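Local coordinates for protein N-acylethanolamine-hydrolyzing acid amidase beta-subunit (Caenorhabditis elegans, PDB 6DY3) that probably hydrolyses bioactive fatty acid amides such as N-palmitoylethanolamine to ethanolamine and free fatty acids, as the beta subunit of a self-cleaving heterodimeric amidase, at residues G16-Y21 with E197-V202; E161-N166 with D172-T177. One frame throughout, in Å; residues are numbered along the deposited sequence.

Contact 1. Residues G16-Y21 with E197-V202; sequences GRNLDY and EVLSTV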
ATOM      1  N   GLY B  16      -9.830   6.553   2.452  1.00 35.32           N
ATOM      2  CA  GLY B  16      -9.025   6.715   3.649  1.00 35.33           C
ATOM      3  C   GLY B  16      -8.206   5.464   3.902  1.00 32.68           C
ATOM      4  O   GLY B  16      -8.659   4.348   3.639  1.00 31.92           O
ATOM      5  N   ARG B  17      -7.006   5.649   4.441  1.00 30.79           N
ATOM      6  CA  ARG B  17      -6.093   4.530   4.608  1.00 29.39           C
ATOM      7  C   ARG B  17      -5.179   4.771   5.800  1.00 29.19           C
ATOM      8  O   ARG B  17      -4.488   5.790   5.862  1.00 29.92           O
ATOM      9  CB  ARG B  17      -5.259   4.318   3.337  1.00 32.62           C
ATOM     10  CG  ARG B  17      -4.708   2.906   3.197  1.00 33.92           C
ATOM     11  CD  ARG B  17      -3.320   2.773   3.775  1.00 32.89           C
ATOM     12  NE  ARG B  17      -3.048   1.397   4.168  1.00 33.43           N
ATOM     13  CZ  ARG B  17      -2.576   0.453   3.367  1.00 33.59           C
ATOM     14  NH1 ARG B  17      -2.298   0.723   2.104  1.00 34.34           N
ATOM     15  NH2 ARG B  17      -2.373  -0.767   3.844  1.00 36.18           N
ATOM     16  N   ASN B  18      -5.161   3.816   6.722  1.00 30.23           N
ATOM     17  CA  ASN B  18      -4.179   3.768   7.794  1.00 28.81           C
ATOM     18  C   ASN B  18      -3.239   2.605   7.532  1.00 27.64           C
ATOM     19  O   ASN B  18      -3.681   1.524   7.140  1.00 26.91           O
ATOM     20  CB  ASN B  18      -4.848   3.592   9.157  1.00 28.82           C
ATOM     21  CG  ASN B  18      -5.361   4.894   9.737  1.00 30.27           C
ATOM     22  OD1 ASN B  18      -5.361   5.929   9.071  1.00 34.28           O
ATOM     23  ND2 ASN B  18      -5.808   4.848  10.985  1.00 29.77           N
ATOM     24  N   LEU B  19      -1.944   2.835   7.722  1.00 27.93           N
ATOM     25  CA  LEU B  19      -0.931   1.796   7.559  1.00 30.11           C
ATOM     26  C   LEU B  19      -0.404   1.415   8.938  1.00 32.47           C
ATOM     27  O   LEU B  19       0.222   2.236   9.617  1.00 33.66           O
ATOM     28  CB  LEU B  19       0.203   2.272   6.660  1.00 31.35           C
ATOM     29  CG  LEU B  19       1.215   1.163   6.366  1.00 33.93           C
ATOM     30  CD1 LEU B  19       0.812   0.436   5.096  1.00 36.44           C
ATOM     31  CD2 LEU B  19       2.629   1.714   6.273  1.00 34.54           C
ATOM     32  N   ASP B  20      -0.660   0.178   9.353  1.00 34.78           N
ATOM     33  CA  ASP B  20      -0.128  -0.354  10.601  1.00 35.69           C
ATOM     34  C   ASP B  20       1.044  -1.282  10.297  1.00 35.30           C
ATOM     35  O   ASP B  20       0.932  -2.193   9.470  1.00 35.66           O
ATOM     36  CB  ASP B  20      -1.211  -1.092  11.390  1.00 36.66           C
ATOM     37  CG  ASP B  20      -2.386  -0.183  11.777  1.00 37.93           C
ATOM     38  OD1 ASP B  20      -3.526  -0.685  11.876  1.00 38.61           O
ATOM     39  OD2 ASP B  20      -2.179   1.033  11.978  1.00 39.89           O
ATOM     40  N   TYR B  21       2.160  -1.048  10.976  1.00 38.20           N
ATOM     41  CA  TYR B  21       3.419  -1.716  10.689  1.00 38.12           C
ATOM     42  C   TYR B  21       4.097  -2.016  12.012  1.00 41.00           C
ATOM     43  O   TYR B  21       4.230  -1.120  12.851  1.00 47.97           O
ATOM     44  CB  TYR B  21       4.305  -0.819   9.823  1.00 41.32           C
ATOM     45  CG  TYR B  21       5.329  -1.517   8.963  1.00 39.74           C
ATOM     46  CD1 TYR B  21       4.976  -2.076   7.740  1.00 36.38           C
ATOM     47  CD2 TYR B  21       6.662  -1.576   9.356  1.00 41.85           C
ATOM     48  CE1 TYR B  21       5.913  -2.692   6.943  1.00 37.48           C
ATOM     49  CE2 TYR B  21       7.616  -2.194   8.559  1.00 42.43           C
ATOM     50  CZ  TYR B  21       7.236  -2.748   7.356  1.00 41.55           C
ATOM     51  OH  TYR B  21       8.186  -3.357   6.568  1.00 44.14           O
ATOM     52  N   GLU B 197     -11.596  12.231  10.814  1.00 44.28           N
ATOM     53  CA  GLU B 197     -12.138  11.883  12.126  1.00 44.35           C
ATOM     54  C   GLU B 197     -12.221  10.372  12.303  1.00 40.29           C
ATOM     55  O   GLU B 197     -11.908   9.852  13.379  1.00 44.53           O
ATOM     56  CB  GLU B 197     -13.517  12.516  12.317  1.00 47.86           C
ATOM     57  CG  GLU B 197     -14.161  12.188  13.662  1.00 53.72           C
ATOM     58  CD  GLU B 197     -15.467  12.941  13.892  1.00 59.99           C
ATOM     59  OE1 GLU B 197     -15.808  13.813  13.063  1.00 60.60           O
ATOM     60  OE2 GLU B 197     -16.154  12.662  14.902  1.00 61.64           O
ATOM     61  N   VAL B 198     -12.648   9.652  11.261  1.00 33.36           N
ATOM     62  CA  VAL B 198     -12.736   8.195  11.335  1.00 30.73           C
ATOM     63  C   VAL B 198     -11.351   7.590  11.525  1.00 28.47           C
ATOM     64  O   VAL B 198     -11.113   6.811  12.456  1.00 27.40           O
ATOM     65  CB  VAL B 198     -13.418   7.631  10.073  1.00 30.51           C
ATOM     66  CG1 VAL B 198     -13.415   6.105  10.086  1.00 27.76           C
ATOM     67  CG2 VAL B 198     -14.840   8.157   9.947  1.00 30.95           C
ATOM     68  N   LEU B 199     -10.413   7.940  10.641  1.00 27.83           N
ATOM     69  CA  LEU B 199      -9.082   7.338  10.686  1.00 28.66           C
ATOM     70  C   LEU B 199      -8.332   7.652  11.978  1.00 27.55           C
ATOM     71  O   LEU B 199      -7.407   6.912  12.335  1.00 26.49           O
ATOM     72  CB  LEU B 199      -8.262   7.800   9.477  1.00 27.17           C
ATOM     73  CG  LEU B 199      -8.767   7.325   8.112  1.00 27.05           C
ATOM     74  CD1 LEU B 199      -7.959   7.952   6.988  1.00 27.36           C
ATOM     75  CD2 LEU B 199      -8.740   5.804   8.004  1.00 26.15           C
ATOM     76  N   SER B 200      -8.709   8.713  12.688  1.00 28.75           N
ATOM     77  CA  SER B 200      -8.037   9.109  13.921  1.00 30.17           C
ATOM     78  C   SER B 200      -8.678   8.517  15.170  1.00 31.30           C
ATOM     79  O   SER B 200      -8.158   8.729  16.269  1.00 32.43           O
ATOM     80  CB  SER B 200      -8.008  10.633  14.041  1.00 35.02           C
ATOM     81  OG  SER B 200      -7.329  11.208  12.942  1.00 37.01           O
ATOM     82  N   THR B 201      -9.790   7.793  15.032  1.00 31.02           N
ATOM     83  CA  THR B 201     -10.450   7.185  16.179  1.00 30.96           C
ATOM     84  C   THR B 201      -9.679   5.962  16.653  1.00 33.09           C
ATOM     85  O   THR B 201      -9.221   5.144  15.851  1.00 33.09           O
ATOM     86  CB  THR B 201     -11.886   6.777  15.832  1.00 29.30           C
ATOM     87  OG1 THR B 201     -12.619   7.909  15.352  1.00 31.27           O
ATOM     88  CG2 THR B 201     -12.586   6.208  17.045  1.00 29.37           C
ATOM     89  N   VAL B 202      -9.529   5.849  17.968  1.00 35.79           N
ATOM     90  CA  VAL B 202      -8.890   4.685  18.557  1.00 36.31           C
ATOM     91  C   VAL B 202      -9.899   3.536  18.533  1.00 34.77           C
ATOM     92  O   VAL B 202     -11.069   3.743  18.860  1.00 35.31           O
ATOM     93  CB  VAL B 202      -8.405   4.978  19.991  1.00 34.57           C
ATOM     94  CG1 VAL B 202      -7.789   3.739  20.616  1.00 34.70           C
ATOM     95  CG2 VAL B 202      -7.404   6.115  19.982  1.00 36.07           C
TER
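Leu199 and Asn18 join helix 192-199 to strand 13-20 in the helix-on-sheet packing of an Ntn-hydrolase fold. The close part of the contact is small and buried. The Leu199 side chain points at the strand and slides past that of Asn18 in the opposite direction. Its CD1 lies against the backbone, with CA of Gly16 3.7 Å away and N of Arg17 3.6 Å away. The methyl rests on the main chain at Gly16. The other branch, CD2, sits 3.5 Å from OD1 of Asn18. With CG beside its backbone N (chi1 -82°), Asn18 carries its amide to the main-chain O of Leu199. The hydrogen bond of OD1 goes to OG of Ser212 on the neighbouring strand 209-215, and ND2 has a further acceptor in O of Val204. The amide is thus held in place from three elements. The CB of Arg17, a residue probably important for activity, points away from the helix. Its side chain comes close to that of Cys1, and its NH2 bonds to O of Leu68.

The other side is looser. Ser200 and Thr201 are partly exposed, and Glu197 and Val202 are exposed. Thr201 packs on helix 173-185, and its OG1 turns back to O of Glu197 at 2.9 Å. The contact is closed by one cross-segment bond: ND2 of Asn18 gives a nearly straight N-H (160°) to an in-plane lone pair of O of Leu199, at 2.9 Å.

Contact 2. Residues E161-N166 with D172-T177; sequences ETNFDN and DDRRIT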
ATOM      1  N   GLU B 161     -12.163  -2.453   5.318  1.00 33.58           N
ATOM      2  CA  GLU B 161     -11.458  -3.722   5.320  1.00 36.82           C
ATOM      3  C   GLU B 161     -10.138  -3.563   6.065  1.00 34.81           C
ATOM      4  O   GLU B 161      -9.517  -2.499   6.032  1.00 37.70           O
ATOM      5  CB  GLU B 161     -11.228  -4.222   3.881  1.00 38.44           C
ATOM      6  CG  GLU B 161     -10.934  -5.711   3.778  1.00 42.94           C
ATOM      7  CD  GLU B 161     -11.980  -6.565   4.488  1.00 46.35           C
ATOM      8  OE1 GLU B 161     -13.110  -6.681   3.962  1.00 47.05           O
ATOM      9  OE2 GLU B 161     -11.678  -7.104   5.578  1.00 46.00           O
ATOM     10  N   THR B 162      -9.715  -4.633   6.747  1.00 30.93           N
ATOM     11  CA  THR B 162      -8.430  -4.636   7.439  1.00 28.35           C
ATOM     12  C   THR B 162      -7.610  -5.802   6.901  1.00 28.43           C
ATOM     13  O   THR B 162      -7.417  -5.892   5.692  1.00 32.77           O
ATOM     14  CB  THR B 162      -8.621  -4.649   8.948  1.00 31.45           C
ATOM     15  OG1 THR B 162      -9.346  -5.829   9.328  1.00 36.14           O
ATOM     16  CG2 THR B 162      -9.381  -3.435   9.403  1.00 32.22           C
ATOM     17  N   ASN B 163      -7.123  -6.695   7.770  1.00 30.65           N
ATOM     18  CA  ASN B 163      -6.145  -7.710   7.413  1.00 30.14           C
ATOM     19  C   ASN B 163      -6.653  -9.142   7.514  1.00 28.32           C
ATOM     20  O   ASN B 163      -5.933 -10.059   7.105  1.00 33.29           O
ATOM     21  CB  ASN B 163      -4.915  -7.577   8.322  1.00 34.91           C
ATOM     22  CG  ASN B 163      -4.188  -6.276   8.120  1.00 35.12           C
ATOM     23  OD1 ASN B 163      -3.942  -5.542   9.082  1.00 34.96           O
ATOM     24  ND2 ASN B 163      -3.834  -5.977   6.873  1.00 33.76           N
ATOM     25  N   PHE B 164      -7.833  -9.377   8.068  1.00 28.87           N
ATOM     26  CA  PHE B 164      -8.246 -10.730   8.420  1.00 31.78           C
ATOM     27  C   PHE B 164      -9.551 -11.100   7.720  1.00 38.95           C
ATOM     28  O   PHE B 164     -10.115 -10.324   6.947  1.00 38.84           O
ATOM     29  CB  PHE B 164      -8.394 -10.859   9.938  1.00 34.12           C
ATOM     30  CG  PHE B 164      -7.249 -10.261  10.713  1.00 31.03           C
ATOM     31  CD1 PHE B 164      -6.011 -10.875  10.737  1.00 28.66           C
ATOM     32  CD2 PHE B 164      -7.424  -9.099  11.438  1.00 32.20           C
ATOM     33  CE1 PHE B 164      -4.969 -10.333  11.446  1.00 27.08           C
ATOM     34  CE2 PHE B 164      -6.380  -8.554  12.157  1.00 31.19           C
ATOM     35  CZ  PHE B 164      -5.151  -9.176  12.161  1.00 29.54           C
ATOM     36  N   ASP B 165     -10.000 -12.332   7.978  1.00 49.20           N
ATOM     37  CA  ASP B 165     -11.286 -12.836   7.500  1.00 55.42           C
ATOM     38  C   ASP B 165     -11.893 -13.733   8.579  1.00 50.68           C
ATOM     39  O   ASP B 165     -11.289 -13.976   9.629  1.00 51.90           O
ATOM     40  CB  ASP B 165     -11.133 -13.566   6.156  1.00 57.00           C
ATOM     41  CG  ASP B 165      -9.894 -14.421   6.097  1.00 63.16           C
ATOM     42  OD1 ASP B 165      -9.530 -15.005   7.139  1.00 71.65           O
ATOM     43  OD2 ASP B 165      -9.283 -14.511   5.009  1.00 62.16           O
ATOM     44  N   ASN B 166     -13.103 -14.216   8.318  1.00 43.66           N
ATOM     45  CA  ASN B 166     -13.799 -15.174   9.198  1.00 43.84           C
ATOM     46  C   ASN B 166     -13.937 -14.547  10.590  1.00 43.60           C
ATOM     47  O   ASN B 166     -14.172 -13.333  10.699  1.00 45.96           O
ATOM     48  CB  ASN B 166     -13.058 -16.487   9.153  1.00 45.40           C
ATOM     49  CG  ASN B 166     -13.090 -17.119   7.779  1.00 48.12           C
ATOM     50  OD1 ASN B 166     -14.151 -17.216   7.153  1.00 48.93           O
ATOM     51  ND2 ASN B 166     -11.924 -17.511   7.280  1.00 48.42           N
ATOM     52  N   ASP B 172     -12.389  -7.701  14.733  1.00 46.40           N
ATOM     53  CA  ASP B 172     -11.329  -6.700  14.654  1.00 44.94           C
ATOM     54  C   ASP B 172     -11.848  -5.359  15.160  1.00 48.22           C
ATOM     55  O   ASP B 172     -12.759  -4.769  14.569  1.00 51.11           O
ATOM     56  CB  ASP B 172     -10.827  -6.577  13.216  1.00 40.99           C
ATOM     57  CG  ASP B 172      -9.551  -5.738  13.104  1.00 39.74           C
ATOM     58  OD1 ASP B 172      -9.237  -4.991  14.048  1.00 41.29           O
ATOM     59  OD2 ASP B 172      -8.857  -5.821  12.068  1.00 40.29           O
ATOM     60  N   ASP B 173     -11.264  -4.876  16.257  1.00 49.18           N
ATOM     61  CA  ASP B 173     -11.734  -3.634  16.857  1.00 54.89           C
ATOM     62  C   ASP B 173     -11.524  -2.444  15.929  1.00 50.02           C
ATOM     63  O   ASP B 173     -12.297  -1.479  15.974  1.00 51.79           O
ATOM     64  CB  ASP B 173     -11.021  -3.401  18.189  1.00 62.36           C
ATOM     65  CG  ASP B 173     -11.956  -2.919  19.280  1.00 70.59           C
ATOM     66  OD1 ASP B 173     -13.086  -2.482  18.963  1.00 73.47           O
ATOM     67  OD2 ASP B 173     -11.559  -2.986  20.464  1.00 74.22           O
ATOM     68  N   ARG B 174     -10.475  -2.477  15.103  1.00 40.33           N
ATOM     69  CA  ARG B 174     -10.267  -1.418  14.120  1.00 36.00           C
ATOM     70  C   ARG B 174     -11.426  -1.354  13.135  1.00 35.75           C
ATOM     71  O   ARG B 174     -11.945  -0.274  12.832  1.00 33.19           O
ATOM     72  CB  ARG B 174      -8.954  -1.638  13.374  1.00 33.18           C
ATOM     73  CG  ARG B 174      -7.719  -1.588  14.252  1.00 32.29           C
ATOM     74  CD  ARG B 174      -6.480  -1.997  13.472  1.00 30.26           C
ATOM     75  NE  ARG B 174      -6.614  -3.341  12.922  1.00 31.04           N
ATOM     76  CZ  ARG B 174      -5.725  -3.920  12.120  1.00 27.64           C
ATOM     77  NH1 ARG B 174      -4.629  -3.269  11.765  1.00 24.81           N
ATOM     78  NH2 ARG B 174      -5.938  -5.150  11.670  1.00 27.72           N
ATOM     79  N   ARG B 175     -11.834  -2.510  12.609  1.00 37.06           N
ATOM     80  CA  ARG B 175     -12.912  -2.534  11.626  1.00 38.53           C
ATOM     81  C   ARG B 175     -14.251  -2.187  12.262  1.00 37.24           C
ATOM     82  O   ARG B 175     -15.041  -1.434  11.683  1.00 36.87           O
ATOM     83  CB  ARG B 175     -12.971  -3.908  10.960  1.00 40.82           C
ATOM     84  CG  ARG B 175     -13.903  -3.978   9.766  1.00 39.80           C
ATOM     85  CD  ARG B 175     -13.792  -5.312   9.042  1.00 37.89           C
ATOM     86  NE  ARG B 175     -14.697  -5.365   7.904  1.00 37.17           N
ATOM     87  CZ  ARG B 175     -15.971  -5.731   7.986  1.00 43.13           C
ATOM     88  NH1 ARG B 175     -16.496  -6.088   9.150  1.00 44.24           N
ATOM     89  NH2 ARG B 175     -16.725  -5.743   6.899  1.00 49.76           N
ATOM     90  N   ILE B 176     -14.521  -2.714  13.457  1.00 35.03           N
ATOM     91  CA  ILE B 176     -15.789  -2.435  14.132  1.00 38.01           C
ATOM     92  C   ILE B 176     -15.921  -0.945  14.425  1.00 35.40           C
ATOM     93  O   ILE B 176     -16.969  -0.334  14.184  1.00 32.79           O
ATOM     94  CB  ILE B 176     -15.909  -3.273  15.419  1.00 40.55           C
ATOM     95  CG1 ILE B 176     -15.899  -4.768  15.085  1.00 42.58           C
ATOM     96  CG2 ILE B 176     -17.174  -2.901  16.188  1.00 37.93           C
ATOM     97  CD1 ILE B 176     -15.677  -5.659  16.282  1.00 43.16           C
ATOM     98  N   THR B 177     -14.864  -0.343  14.969  1.00 37.26           N
ATOM     99  CA  THR B 177     -14.922   1.067  15.334  1.00 39.43           C
ATOM    100  C   THR B 177     -15.145   1.945  14.111  1.00 39.41           C
ATOM    101  O   THR B 177     -15.980   2.858  14.132  1.00 46.07           O
ATOM    102  CB  THR B 177     -13.637   1.464  16.057  1.00 40.66           C
ATOM    103  OG1 THR B 177     -13.513   0.690  17.257  1.00 43.65           O
ATOM    104  CG2 THR B 177     -13.637   2.950  16.396  1.00 38.91           C
TER
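Thr162 and Asp172 come together from opposite directions, and OG1 of Thr162 donates to OD2 of Asp172 at 2.8 Å. The hydroxyl meets the anti side of that oxygen, 30° out of the carboxylate plane. Beside it, NH2 of Arg174 gives a longer bond of 3.3 Å to OD1 of Asn163. The CG2 methyl of Thr162 lies over one face of the same guanidinium. The ring of Phe164 turns an edge to the carboxylate, with CD2 3.6 Å from OD2 of Asp172. Farther along, Glu161 and Arg175 come near as opposite charges without a bond; Glu161 pairs with Lys169, and NE of Arg175 bonds to O of Val160.

The next shell fixes these groups. Arg174 bends at chi3 (-58°) and returns to Asp172 side-on, in a salt bridge made by two nitrogens. Its NE reaches OD1 of Asp172 at 3.3 Å. Its NH2 reaches OD2 of Asp172 at 3.0 Å. Asp172 is also the N-cap of helix 173-185, since OD1 of Asp172 accepts from the backbone N of Arg174 at 3.0 Å. Each carboxylate oxygen therefore has two donors. NH1 of Arg174 goes to Asp20.

ND2 of Asn163 bonds to O of Ala70. OD1 of Asn163 also accepts from the N-terminal amino nitrogen of Cys1, the probable nucleophile. This is the active-site setting of an N-terminal nucleophile hydrolase.

In the fold
Both contacts are largely buried, and they sit about 12 Å apart, centre to centre. Contact 1 lies nearer the centre of the chain and joins a central strand to Leu199 of helix 192-199. Contact 2 joins the loop after strand 158-161 to the start of the preceding helix, 173-185. Contact 1 combines leucine packing with a single amide bond. Contact 2 is polar, built on a carboxylate and a guanidinium. The two meet at a salt bridge, where OD1 of Asp20 is 2.8 Å from NH1 of Arg174. Methyls of Thr201 and Thr177 also touch. Arg17 from contact 1 and Asn163 from contact 2 both flank Cys1.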